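Local coordinates for hemolysin activator protein CdiB (Acinetobacter baumannii ACICU, PDB 6WIL), which probably exports the partner toxin CdiA across the outer membrane as an Omp85-type two-partner secretion transporter in contact-dependent growth inhibition, at residues A[340-345]-A[354-359]; A[286-291]-A[311-316]; A[336-341]-A[381-386]; A[4-9]-A[293-298]. All blocks are in the same frame, centred on the assembly; numbering follows the deposited sequence.

Contact 1. Residues A[340-345]-A[354-359]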
# COMPACT_ATOMS: atom_id res chain seq x y z
N LYS A 340 -22.10 -8.66 -1.10
CA LYS A 340 -22.80 -7.53 -1.71
C LYS A 340 -24.29 -7.84 -1.82
O LYS A 340 -24.68 -9.00 -2.04
CB LYS A 340 -22.26 -7.21 -3.10
CG LYS A 340 -21.29 -6.05 -3.16
CD LYS A 340 -21.39 -5.30 -4.48
CE LYS A 340 -22.67 -4.47 -4.57
NZ LYS A 340 -22.77 -3.71 -5.84
N GLU A 341 -25.11 -6.81 -1.69
CA GLU A 341 -26.55 -6.93 -1.85
C GLU A 341 -27.08 -5.64 -2.45
O GLU A 341 -26.69 -4.55 -2.04
CB GLU A 341 -27.23 -7.22 -0.51
CG GLU A 341 -28.70 -7.58 -0.64
CD GLU A 341 -29.17 -8.48 0.49
OE1 GLU A 341 -28.32 -9.16 1.10
OE2 GLU A 341 -30.39 -8.50 0.76
N SER A 342 -27.95 -5.78 -3.45
CA SER A 342 -28.44 -4.64 -4.20
C SER A 342 -29.88 -4.89 -4.63
O SER A 342 -30.23 -5.99 -5.04
CB SER A 342 -27.56 -4.39 -5.44
OG SER A 342 -28.16 -3.43 -6.30
N GLN A 343 -30.70 -3.84 -4.52
CA GLN A 343 -32.08 -3.90 -4.99
C GLN A 343 -32.46 -2.56 -5.60
O GLN A 343 -31.96 -1.51 -5.18
CB GLN A 343 -33.04 -4.27 -3.85
CG GLN A 343 -33.00 -3.35 -2.66
CD GLN A 343 -33.81 -3.89 -1.50
OE1 GLN A 343 -34.28 -5.02 -1.54
NE2 GLN A 343 -33.97 -3.07 -0.46
N SER A 344 -33.34 -2.61 -6.60
CA SER A 344 -33.76 -1.43 -7.33
C SER A 344 -35.28 -1.28 -7.26
O SER A 344 -36.02 -2.25 -7.06
CB SER A 344 -33.32 -1.51 -8.80
OG SER A 344 -31.93 -1.75 -8.90
N PHE A 345 -35.74 -0.04 -7.43
CA PHE A 345 -37.16 0.28 -7.33
C PHE A 345 -37.57 1.22 -8.45
O PHE A 345 -36.75 1.95 -9.01
CB PHE A 345 -37.52 0.93 -5.98
CG PHE A 345 -37.27 0.05 -4.79
CD1 PHE A 345 -36.01 -0.05 -4.23
CD2 PHE A 345 -38.32 -0.66 -4.21
CE1 PHE A 345 -35.79 -0.85 -3.13
CE2 PHE A 345 -38.10 -1.46 -3.11
CZ PHE A 345 -36.83 -1.56 -2.57
N LEU A 354 -33.73 -7.42 -10.57
CA LEU A 354 -32.55 -6.61 -10.25
C LEU A 354 -32.10 -6.76 -8.81
O LEU A 354 -31.17 -6.07 -8.39
CB LEU A 354 -32.82 -5.14 -10.56
CG LEU A 354 -32.91 -4.81 -12.05
CD1 LEU A 354 -32.86 -3.31 -12.27
CD2 LEU A 354 -31.79 -5.51 -12.82
N HIS A 355 -32.75 -7.63 -8.04
CA HIS A 355 -32.31 -7.93 -6.68
C HIS A 355 -31.12 -8.88 -6.75
O HIS A 355 -31.24 -10.01 -7.24
CB HIS A 355 -33.45 -8.55 -5.88
CG HIS A 355 -33.14 -8.71 -4.42
ND1 HIS A 355 -32.28 -9.67 -3.94
CD2 HIS A 355 -33.60 -8.04 -3.33
CE1 HIS A 355 -32.21 -9.58 -2.62
NE2 HIS A 355 -33.00 -8.60 -2.23
N ARG A 356 -29.96 -8.43 -6.28
CA ARG A 356 -28.71 -9.17 -6.45
C ARG A 356 -27.99 -9.29 -5.12
O ARG A 356 -27.63 -8.28 -4.51
CB ARG A 356 -27.82 -8.49 -7.49
CG ARG A 356 -28.32 -8.65 -8.91
CD ARG A 356 -27.62 -7.72 -9.89
NE ARG A 356 -27.98 -6.32 -9.69
CZ ARG A 356 -28.03 -5.42 -10.67
NH1 ARG A 356 -28.37 -4.17 -10.40
NH2 ARG A 356 -27.77 -5.78 -11.92
N LYS A 357 -27.78 -10.52 -4.67
CA LYS A 357 -26.87 -10.83 -3.58
C LYS A 357 -25.68 -11.58 -4.15
O LYS A 357 -25.85 -12.58 -4.86
CB LYS A 357 -27.55 -11.68 -2.50
CG LYS A 357 -28.77 -11.06 -1.84
CD LYS A 357 -29.22 -11.92 -0.67
CE LYS A 357 -30.65 -11.61 -0.25
NZ LYS A 357 -31.11 -12.50 0.85
N THR A 358 -24.47 -11.10 -3.86
CA THR A 358 -23.25 -11.78 -4.28
C THR A 358 -22.29 -11.87 -3.11
O THR A 358 -22.37 -11.10 -2.15
CB THR A 358 -22.56 -11.07 -5.47
OG1 THR A 358 -21.96 -9.85 -5.02
CG2 THR A 358 -23.56 -10.76 -6.58
N SER A 359 -21.37 -12.83 -3.20
CA SER A 359 -20.35 -13.01 -2.18
C SER A 359 -19.17 -13.74 -2.81
O SER A 359 -19.31 -14.39 -3.85
CB SER A 359 -20.88 -13.80 -0.98
OG SER A 359 -20.92 -15.19 -1.28
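E341 and K357 face each other as a non-hydrogen-bonded pair and run their side chains out side by side. CB of E341 lies 4.2 Å from R356 O. The chain then swings CG opposite the backbone N (chi1 -171°), bringing CG of E341 3.7 Å from CG of K357. CD of E341 lies against CG and CE of K357, 3.5 Å from each. Farther out the carboxylate rides along the lysine methylenes: OE1 of E341 comes 3.4 Å from CD of K357, while OE2 of E341 reaches CE of K357 at 3.3 Å. The charges themselves stay looser: E341 OE2 is 4.1 Å from K357 NZ, beyond a salt bridge though probably still attractive. Next along this face, Q343 lies beside H355. OE1 of Q343 approaches the imidazole edge, 3.6 Å from CD2 of H355, with amide and ring planes 69° apart, and NE2 bonds N311 on the preceding strand. S342 O sits over one face of the same imidazole and also takes the nearly straight bond from R356 N. On the other sheet face R356 NH1 pairs with D5. Backbone bonds at K340/T358 and S342/R356 complete the ladder of an antiparallel beta hairpin, strands 329-346 and 349-371 of the transporter barrel.

Contact 2. Residues A[286-291]-A[311-316]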
# COMPACT_ATOMS: atom_id res chain seq x y z
N PHE A 286 -11.79 -4.44 8.42
CA PHE A 286 -13.14 -4.68 7.94
C PHE A 286 -13.75 -3.34 7.55
O PHE A 286 -13.42 -2.30 8.11
CB PHE A 286 -14.00 -5.43 8.97
CG PHE A 286 -14.62 -4.57 10.03
CD1 PHE A 286 -15.79 -3.87 9.79
CD2 PHE A 286 -14.07 -4.51 11.30
CE1 PHE A 286 -16.37 -3.09 10.77
CE2 PHE A 286 -14.64 -3.73 12.29
CZ PHE A 286 -15.80 -3.02 12.02
N SER A 287 -14.62 -3.39 6.55
CA SER A 287 -15.24 -2.18 6.03
C SER A 287 -16.69 -2.48 5.66
O SER A 287 -17.09 -3.64 5.50
CB SER A 287 -14.48 -1.63 4.81
OG SER A 287 -14.20 -2.65 3.88
N TYR A 288 -17.47 -1.42 5.54
CA TYR A 288 -18.88 -1.52 5.19
C TYR A 288 -19.25 -0.27 4.42
O TYR A 288 -18.88 0.84 4.81
CB TYR A 288 -19.74 -1.68 6.45
CG TYR A 288 -21.23 -1.50 6.24
CD1 TYR A 288 -22.04 -2.56 5.86
CD2 TYR A 288 -21.84 -0.26 6.45
CE1 TYR A 288 -23.40 -2.40 5.68
CE2 TYR A 288 -23.20 -0.09 6.27
CZ TYR A 288 -23.97 -1.16 5.88
OH TYR A 288 -25.33 -0.99 5.70
N ASN A 289 -19.98 -0.45 3.32
CA ASN A 289 -20.42 0.66 2.49
C ASN A 289 -21.92 0.54 2.25
O ASN A 289 -22.41 -0.54 1.90
CB ASN A 289 -19.67 0.70 1.16
CG ASN A 289 -20.16 1.82 0.26
OD1 ASN A 289 -20.66 1.58 -0.84
ND2 ASN A 289 -20.02 3.06 0.73
N ASP A 290 -22.64 1.64 2.45
CA ASP A 290 -24.06 1.73 2.16
C ASP A 290 -24.25 2.83 1.12
O ASP A 290 -23.81 3.96 1.32
CB ASP A 290 -24.86 2.03 3.43
CG ASP A 290 -26.34 1.67 3.30
OD1 ASP A 290 -26.97 2.05 2.28
OD2 ASP A 290 -26.86 1.00 4.21
N TYR A 291 -24.90 2.48 0.01
CA TYR A 291 -25.06 3.40 -1.11
C TYR A 291 -26.53 3.50 -1.49
O TYR A 291 -27.21 2.47 -1.63
CB TYR A 291 -24.23 2.94 -2.32
CG TYR A 291 -24.41 3.81 -3.54
CD1 TYR A 291 -23.87 5.09 -3.59
CD2 TYR A 291 -25.10 3.34 -4.65
CE1 TYR A 291 -24.03 5.88 -4.71
CE2 TYR A 291 -25.27 4.13 -5.77
CZ TYR A 291 -24.73 5.40 -5.80
OH TYR A 291 -24.89 6.18 -6.91
N ASN A 311 -30.93 0.80 -3.22
CA ASN A 311 -29.90 0.76 -2.19
C ASN A 311 -28.92 -0.37 -2.47
O ASN A 311 -29.22 -1.32 -3.20
CB ASN A 311 -30.53 0.59 -0.80
CG ASN A 311 -31.51 -0.57 -0.75
OD1 ASN A 311 -32.71 -0.38 -0.96
ND2 ASN A 311 -31.01 -1.76 -0.46
N SER A 312 -27.73 -0.25 -1.88
CA SER A 312 -26.68 -1.24 -2.06
C SER A 312 -25.81 -1.27 -0.81
O SER A 312 -25.42 -0.21 -0.30
CB SER A 312 -25.84 -0.94 -3.30
OG SER A 312 -25.24 -2.12 -3.81
N GLN A 313 -25.51 -2.47 -0.32
CA GLN A 313 -24.67 -2.65 0.86
C GLN A 313 -23.52 -3.58 0.50
O GLN A 313 -23.67 -4.50 -0.31
CB GLN A 313 -25.46 -3.22 2.05
CG GLN A 313 -26.66 -2.40 2.48
CD GLN A 313 -27.87 -2.60 1.58
OE1 GLN A 313 -28.26 -1.71 0.83
NE2 GLN A 313 -28.47 -3.79 1.66
N GLN A 314 -22.37 -3.34 1.12
CA GLN A 314 -21.19 -4.17 0.89
C GLN A 314 -20.39 -4.28 2.18
O GLN A 314 -20.06 -3.26 2.79
CB GLN A 314 -20.32 -3.60 -0.23
CG GLN A 314 -19.21 -4.53 -0.70
CD GLN A 314 -18.59 -4.07 -2.01
OE1 GLN A 314 -19.02 -3.08 -2.59
NE2 GLN A 314 -17.57 -4.79 -2.47
N ALA A 315 -20.09 -5.51 2.58
CA ALA A 315 -19.31 -5.79 3.78
C ALA A 315 -18.05 -6.56 3.40
O ALA A 315 -18.11 -7.49 2.60
CB ALA A 315 -20.13 -6.58 4.81
N ASN A 316 -16.92 -6.17 3.98
CA ASN A 316 -15.63 -6.76 3.64
C ASN A 316 -14.83 -7.07 4.90
O ASN A 316 -14.82 -6.29 5.85
CB ASN A 316 -14.79 -5.85 2.74
CG ASN A 316 -15.27 -5.86 1.30
OD1 ASN A 316 -16.46 -5.89 1.03
ND2 ASN A 316 -14.32 -5.83 0.37
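Q314 O is gripped from the facing strand by Y288 and N289. N289 N donates to Q314 O at 2.9 Å. CA of Y288 adds a CA-H...O contact to Q314 O at 3.2 Å. The Y288 ring leans in obliquely as well, its CD1 3.7 Å from the same Q314 oxygen. N289 O answers by accepting from Q314 N. The pattern recurs at S287/N316 and Y291/S312, six backbone bonds in all, as expected for consecutive antiparallel strands in the meander of an outer-membrane barrel: here 282-295 beside 308-326. On the face carrying Y288, D290 and Q313, CG of Q313 touches both neighbours, lying 3.8 Å from Y288 OH and equally far from D290 OD2. A bend at chi2 (78°) turns the Q313 amide back along its own strand, where OE1 of Q313 receives N311 ND2 on a lone pair at 3.0 Å. On the opposite face the S287 hydroxyl packs against CB of N316. N289 points to that side as well, bonding Q14 of helix 8-27 through OD1 and S270 through ND2, while Y291 leans on S10 and Q14 of the same helix.

Contact 3. Residues A[336-341]-A[381-386]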
# COMPACT_ATOMS: atom_id res chain seq x y z
N LYS A 336 -9.33 -11.38 1.07
CA LYS A 336 -10.54 -10.62 1.36
C LYS A 336 -11.76 -11.53 1.32
O LYS A 336 -11.83 -12.47 0.51
CB LYS A 336 -10.75 -9.48 0.35
CG LYS A 336 -9.69 -8.41 0.35
CD LYS A 336 -9.99 -7.38 -0.73
CE LYS A 336 -8.80 -6.46 -0.97
NZ LYS A 336 -8.71 -6.08 -2.41
N LEU A 337 -12.72 -11.25 2.19
CA LEU A 337 -14.06 -11.82 2.12
C LEU A 337 -15.05 -10.68 1.93
O LEU A 337 -14.98 -9.68 2.65
CB LEU A 337 -14.40 -12.61 3.39
CG LEU A 337 -13.65 -13.92 3.62
CD1 LEU A 337 -14.29 -14.70 4.75
CD2 LEU A 337 -13.62 -14.74 2.34
N TYR A 338 -15.96 -10.82 0.96
CA TYR A 338 -16.90 -9.76 0.66
C TYR A 338 -18.29 -10.33 0.45
O TYR A 338 -18.46 -11.46 -0.01
CB TYR A 338 -16.48 -8.95 -0.58
CG TYR A 338 -16.59 -9.69 -1.90
CD1 TYR A 338 -17.78 -9.70 -2.62
CD2 TYR A 338 -15.49 -10.35 -2.44
CE1 TYR A 338 -17.88 -10.37 -3.82
CE2 TYR A 338 -15.58 -11.02 -3.65
CZ TYR A 338 -16.78 -11.03 -4.33
OH TYR A 338 -16.88 -11.69 -5.53
N HIS A 339 -19.30 -9.52 0.78
CA HIS A 339 -20.70 -9.81 0.51
C HIS A 339 -21.37 -8.54 0.00
O HIS A 339 -21.21 -7.48 0.61
CB HIS A 339 -21.43 -10.34 1.75
CG HIS A 339 -22.91 -10.45 1.58
ND1 HIS A 339 -23.77 -9.41 1.87
CD2 HIS A 339 -23.68 -11.47 1.13
CE1 HIS A 339 -25.01 -9.79 1.62
NE2 HIS A 339 -24.99 -11.03 1.17
N LYS A 340 -22.10 -8.66 -1.10
CA LYS A 340 -22.80 -7.53 -1.71
C LYS A 340 -24.29 -7.84 -1.82
O LYS A 340 -24.68 -9.00 -2.04
CB LYS A 340 -22.26 -7.21 -3.10
CG LYS A 340 -21.29 -6.05 -3.16
CD LYS A 340 -21.39 -5.30 -4.48
CE LYS A 340 -22.67 -4.47 -4.57
NZ LYS A 340 -22.77 -3.71 -5.84
N GLU A 341 -25.11 -6.81 -1.69
CA GLU A 341 -26.55 -6.93 -1.85
C GLU A 341 -27.08 -5.64 -2.45
O GLU A 341 -26.69 -4.55 -2.04
CB GLU A 341 -27.23 -7.22 -0.51
CG GLU A 341 -28.70 -7.58 -0.64
CD GLU A 341 -29.17 -8.48 0.49
OE1 GLU A 341 -28.32 -9.16 1.10
OE2 GLU A 341 -30.39 -8.50 0.76
N ASP A 381 -4.47 -9.17 -7.89
CA ASP A 381 -5.59 -9.71 -7.13
C ASP A 381 -6.32 -10.75 -7.95
O ASP A 381 -6.52 -10.58 -9.16
CB ASP A 381 -6.54 -8.57 -6.71
CG ASP A 381 -7.75 -9.05 -5.92
OD1 ASP A 381 -8.73 -9.51 -6.55
OD2 ASP A 381 -7.72 -8.98 -4.68
N TYR A 382 -6.71 -11.85 -7.29
CA TYR A 382 -7.54 -12.89 -7.88
C TYR A 382 -8.86 -12.92 -7.13
O TYR A 382 -8.87 -13.08 -5.90
CB TYR A 382 -6.86 -14.25 -7.82
CG TYR A 382 -7.65 -15.37 -8.47
CD1 TYR A 382 -7.60 -15.57 -9.84
CD2 TYR A 382 -8.45 -16.21 -7.71
CE1 TYR A 382 -8.33 -16.59 -10.44
CE2 TYR A 382 -9.18 -17.23 -8.30
CZ TYR A 382 -9.12 -17.41 -9.66
OH TYR A 382 -9.84 -18.42 -10.25
N ARG A 383 -9.96 -12.76 -7.86
CA ARG A 383 -11.28 -12.70 -7.25
C ARG A 383 -12.15 -13.83 -7.78
O ARG A 383 -12.05 -14.21 -8.96
CB ARG A 383 -11.95 -11.35 -7.53
CG ARG A 383 -13.18 -11.08 -6.68
CD ARG A 383 -14.43 -11.06 -7.52
NE ARG A 383 -14.76 -9.72 -7.99
CZ ARG A 383 -15.76 -9.45 -8.82
NH1 ARG A 383 -16.51 -10.44 -9.29
NH2 ARG A 383 -16.00 -8.21 -9.20
N ARG A 384 -12.99 -14.38 -6.90
CA ARG A 384 -13.97 -15.40 -7.24
C ARG A 384 -15.24 -15.09 -6.47
O ARG A 384 -15.19 -14.88 -5.26
CB ARG A 384 -13.46 -16.80 -6.89
CG ARG A 384 -12.61 -17.44 -7.97
CD ARG A 384 -13.44 -18.35 -8.85
NE ARG A 384 -14.13 -19.36 -8.06
CZ ARG A 384 -13.58 -20.51 -7.68
NH1 ARG A 384 -12.32 -20.79 -8.02
NH2 ARG A 384 -14.28 -21.37 -6.96
N GLY A 385 -16.37 -15.07 -7.17
CA GLY A 385 -17.62 -14.66 -6.55
C GLY A 385 -18.80 -15.48 -7.03
O GLY A 385 -18.84 -15.95 -8.17
N MSE A 386 -19.76 -15.66 -6.12
CA MSE A 386 -21.02 -16.34 -6.42
C MSE A 386 -22.08 -15.33 -6.88
O MSE A 386 -21.86 -14.13 -6.83
CB MSE A 386 -21.55 -17.09 -5.20
CG MSE A 386 -20.55 -18.00 -4.52
SE MSE A 386 -21.44 -19.36 -3.42
CE MSE A 386 -20.95 -18.72 -1.64
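Strands 329-346 and 374-386 are second neighbours in the barrel wall, and their side chains meet across the strand that separates them, 349-371. The axes of the two segments run 9.0 Å apart and are inclined by 39°. Y338 does most of the bridging. With CG tucked between the backbone N and the carbonyl carbon (chi1 70°), its ring reaches over the middle strand, touching N362, and delivers the hydroxyl to the far side. There OH of Y338 lies 3.2 Å from CA of G385, where the absence of a side chain permits so close an approach. The same Y338 oxygen meets CD of R383 at 3.2 Å, and the Y338 ring carbon CE2 rests 3.9 Å from CG of R383. Arginine and tyrosine cross at about a right angle, with ring and guanidinium planes 63° apart. The arginine touches the tyrosine mainly through these methylenes, its guanidinium being drawn off to a salt bridge with D453. At the other end K336 NZ faces D381 OD2 in a long salt bridge of 3.8 Å. Between the two segments, then, the chemistry is mostly van der Waals contact round one phenol, with a weak electrostatic pull beside it. The firmer polar link between the two strands is the hydrogen bond of Y334 OH with D381 OD2, just before 336-341, while D381 OD1 turns to N362 on the middle strand.

Contact 4. Residues A[4-9]-A[293-298]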
# COMPACT_ATOMS: atom_id res chain seq x y z
N GLU A 4 -33.01 -3.58 -17.47
CA GLU A 4 -32.19 -2.37 -17.51
C GLU A 4 -31.96 -1.88 -16.09
O GLU A 4 -32.92 -1.66 -15.35
CB GLU A 4 -32.87 -1.29 -18.35
CG GLU A 4 -32.06 -0.02 -18.52
CD GLU A 4 -32.42 0.70 -19.80
OE1 GLU A 4 -32.06 1.89 -19.95
OE2 GLU A 4 -33.08 0.08 -20.65
N ASP A 5 -30.70 -1.70 -15.71
CA ASP A 5 -30.35 -0.98 -14.49
C ASP A 5 -30.01 0.44 -14.93
O ASP A 5 -28.90 0.72 -15.37
CB ASP A 5 -29.20 -1.63 -13.73
CG ASP A 5 -29.12 -1.18 -12.28
OD1 ASP A 5 -30.08 -0.53 -11.81
OD2 ASP A 5 -28.11 -1.46 -11.61
N VAL A 6 -31.00 1.34 -14.82
CA VAL A 6 -30.82 2.73 -15.17
C VAL A 6 -29.80 3.43 -14.29
O VAL A 6 -29.42 4.57 -14.56
CB VAL A 6 -32.17 3.47 -15.11
CG1 VAL A 6 -33.25 2.66 -15.80
CG2 VAL A 6 -32.55 3.75 -13.67
N SER A 7 -29.34 2.76 -13.23
CA SER A 7 -28.43 3.34 -12.25
C SER A 7 -26.98 2.92 -12.45
O SER A 7 -26.10 3.46 -11.77
CB SER A 7 -28.87 2.96 -10.84
OG SER A 7 -28.83 1.56 -10.65
N LEU A 8 -26.70 1.97 -13.35
CA LEU A 8 -25.36 1.44 -13.60
C LEU A 8 -24.30 2.53 -13.71
O LEU A 8 -23.20 2.35 -13.18
CB LEU A 8 -25.36 0.57 -14.86
CG LEU A 8 -24.04 -0.14 -15.20
CD1 LEU A 8 -23.90 -1.45 -14.44
CD2 LEU A 8 -23.91 -0.36 -16.70
N PRO A 9 -24.57 3.66 -14.38
CA PRO A 9 -23.58 4.75 -14.35
C PRO A 9 -23.24 5.24 -12.95
O PRO A 9 -22.06 5.38 -12.61
CB PRO A 9 -24.24 5.84 -15.20
CG PRO A 9 -25.10 5.10 -16.14
CD PRO A 9 -25.64 3.94 -15.36
N TYR A 293 -29.46 5.91 -3.98
CA TYR A 293 -29.62 6.86 -5.08
C TYR A 293 -31.10 7.10 -5.33
O TYR A 293 -31.96 6.31 -4.94
CB TYR A 293 -28.94 6.36 -6.36
CG TYR A 293 -29.63 5.15 -6.96
CD1 TYR A 293 -29.28 3.86 -6.57
CD2 TYR A 293 -30.63 5.30 -7.92
CE1 TYR A 293 -29.90 2.76 -7.12
CE2 TYR A 293 -31.26 4.20 -8.47
CZ TYR A 293 -30.89 2.93 -8.06
OH TYR A 293 -31.51 1.84 -8.61
N ARG A 294 -31.38 8.23 -5.98
CA ARG A 294 -32.69 8.54 -6.54
C ARG A 294 -32.47 9.18 -7.90
O ARG A 294 -31.61 10.06 -8.04
CB ARG A 294 -33.51 9.47 -5.64
CG ARG A 294 -33.93 8.87 -4.31
CD ARG A 294 -34.69 9.89 -3.46
NE ARG A 294 -35.00 9.37 -2.12
CZ ARG A 294 -35.58 10.08 -1.16
NH1 ARG A 294 -35.91 11.35 -1.38
NH2 ARG A 294 -35.82 9.53 0.02
N GLN A 295 -33.24 8.75 -8.89
CA GLN A 295 -33.02 9.20 -10.26
C GLN A 295 -34.35 9.46 -10.95
O GLN A 295 -35.30 8.68 -10.83
CB GLN A 295 -32.22 8.16 -11.05
CG GLN A 295 -31.82 8.62 -12.43
CD GLN A 295 -31.01 7.58 -13.16
OE1 GLN A 295 -31.31 7.23 -14.31
NE2 GLN A 295 -29.98 7.07 -12.51
N GLY A 296 -34.41 10.57 -11.69
CA GLY A 296 -35.61 11.02 -12.36
C GLY A 296 -35.92 12.46 -12.01
O GLY A 296 -35.21 13.12 -11.25
N THR A 297 -37.02 12.95 -12.59
CA THR A 297 -37.49 14.31 -12.34
C THR A 297 -38.55 14.27 -11.24
O THR A 297 -39.57 13.58 -11.38
CB THR A 297 -38.05 14.94 -13.61
OG1 THR A 297 -37.01 15.07 -14.58
CG2 THR A 297 -38.62 16.31 -13.31
N VAL A 298 -38.31 15.01 -10.16
CA VAL A 298 -39.19 14.95 -9.00
C VAL A 298 -40.55 15.56 -9.32
O VAL A 298 -41.58 15.10 -8.79
CB VAL A 298 -38.53 15.64 -7.79
CG1 VAL A 298 -37.30 14.86 -7.34
CG2 VAL A 298 -38.15 17.08 -8.13
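S7 lays its CB over one face of the Y293 ring, and this is where the contact is tight. The CB of S7 stands 3.8 Å from the centroid of the Y293 ring, 25° off the normal, a CH-pi contact displaced toward the hydroxyl end; the ring atom nearest to S7 CB is CZ of Y293, at 3.4 Å. Both residues are buried. The serine is held by its own segment: with OG between the backbone N and the carbonyl carbon (chi1 62°), the S7 hydroxyl donates to D5 OD1 at 2.7 Å, meeting it from above the carboxylate plane. A type I turn from D5 to L8, with L8 N bonded to D5 O, fixes the bend just ahead of helix 8-27. The side formed by V6 and Q295 is looser and partly exposed. Q295 reaches across fully extended, and NE2 of Q295 gives V6 O a long bond of 3.3 Å that arrives well above the carbonyl plane. OE1 of Q295 lies just as near V6 O without bonding, which marks the bond as a loose one. CG2 of V6 merely brushes the amide, 3.7 Å from OE1 of Q295. The arrangement seats the N-terminal segment against the barrel wall where its helix begins, consistent with the plug helix that occupies the barrel in TpsB transporters such as FhaC.

Starting at the N terminus, contact 4 opens first and closes only at 293-298, a loop of 283 residues that takes in helix 8-27, the POTRA domains and the first barrel strands. Contact 2 opens at 286-291, inside that loop, and closes beyond it at 311-316, so the two cross on strand 282-295. Contact 3 then spans 336-341 to 381-386, with the short hairpin closure of contact 1 within its reach; they share K340 and E341. Backbone bonding of Q313 to E341 joins contact 2 to this pair, and the D5-R356 salt bridge joins contact 4 to contact 1. Together they tie the N-terminal segment to five successive strands of the barrel wall.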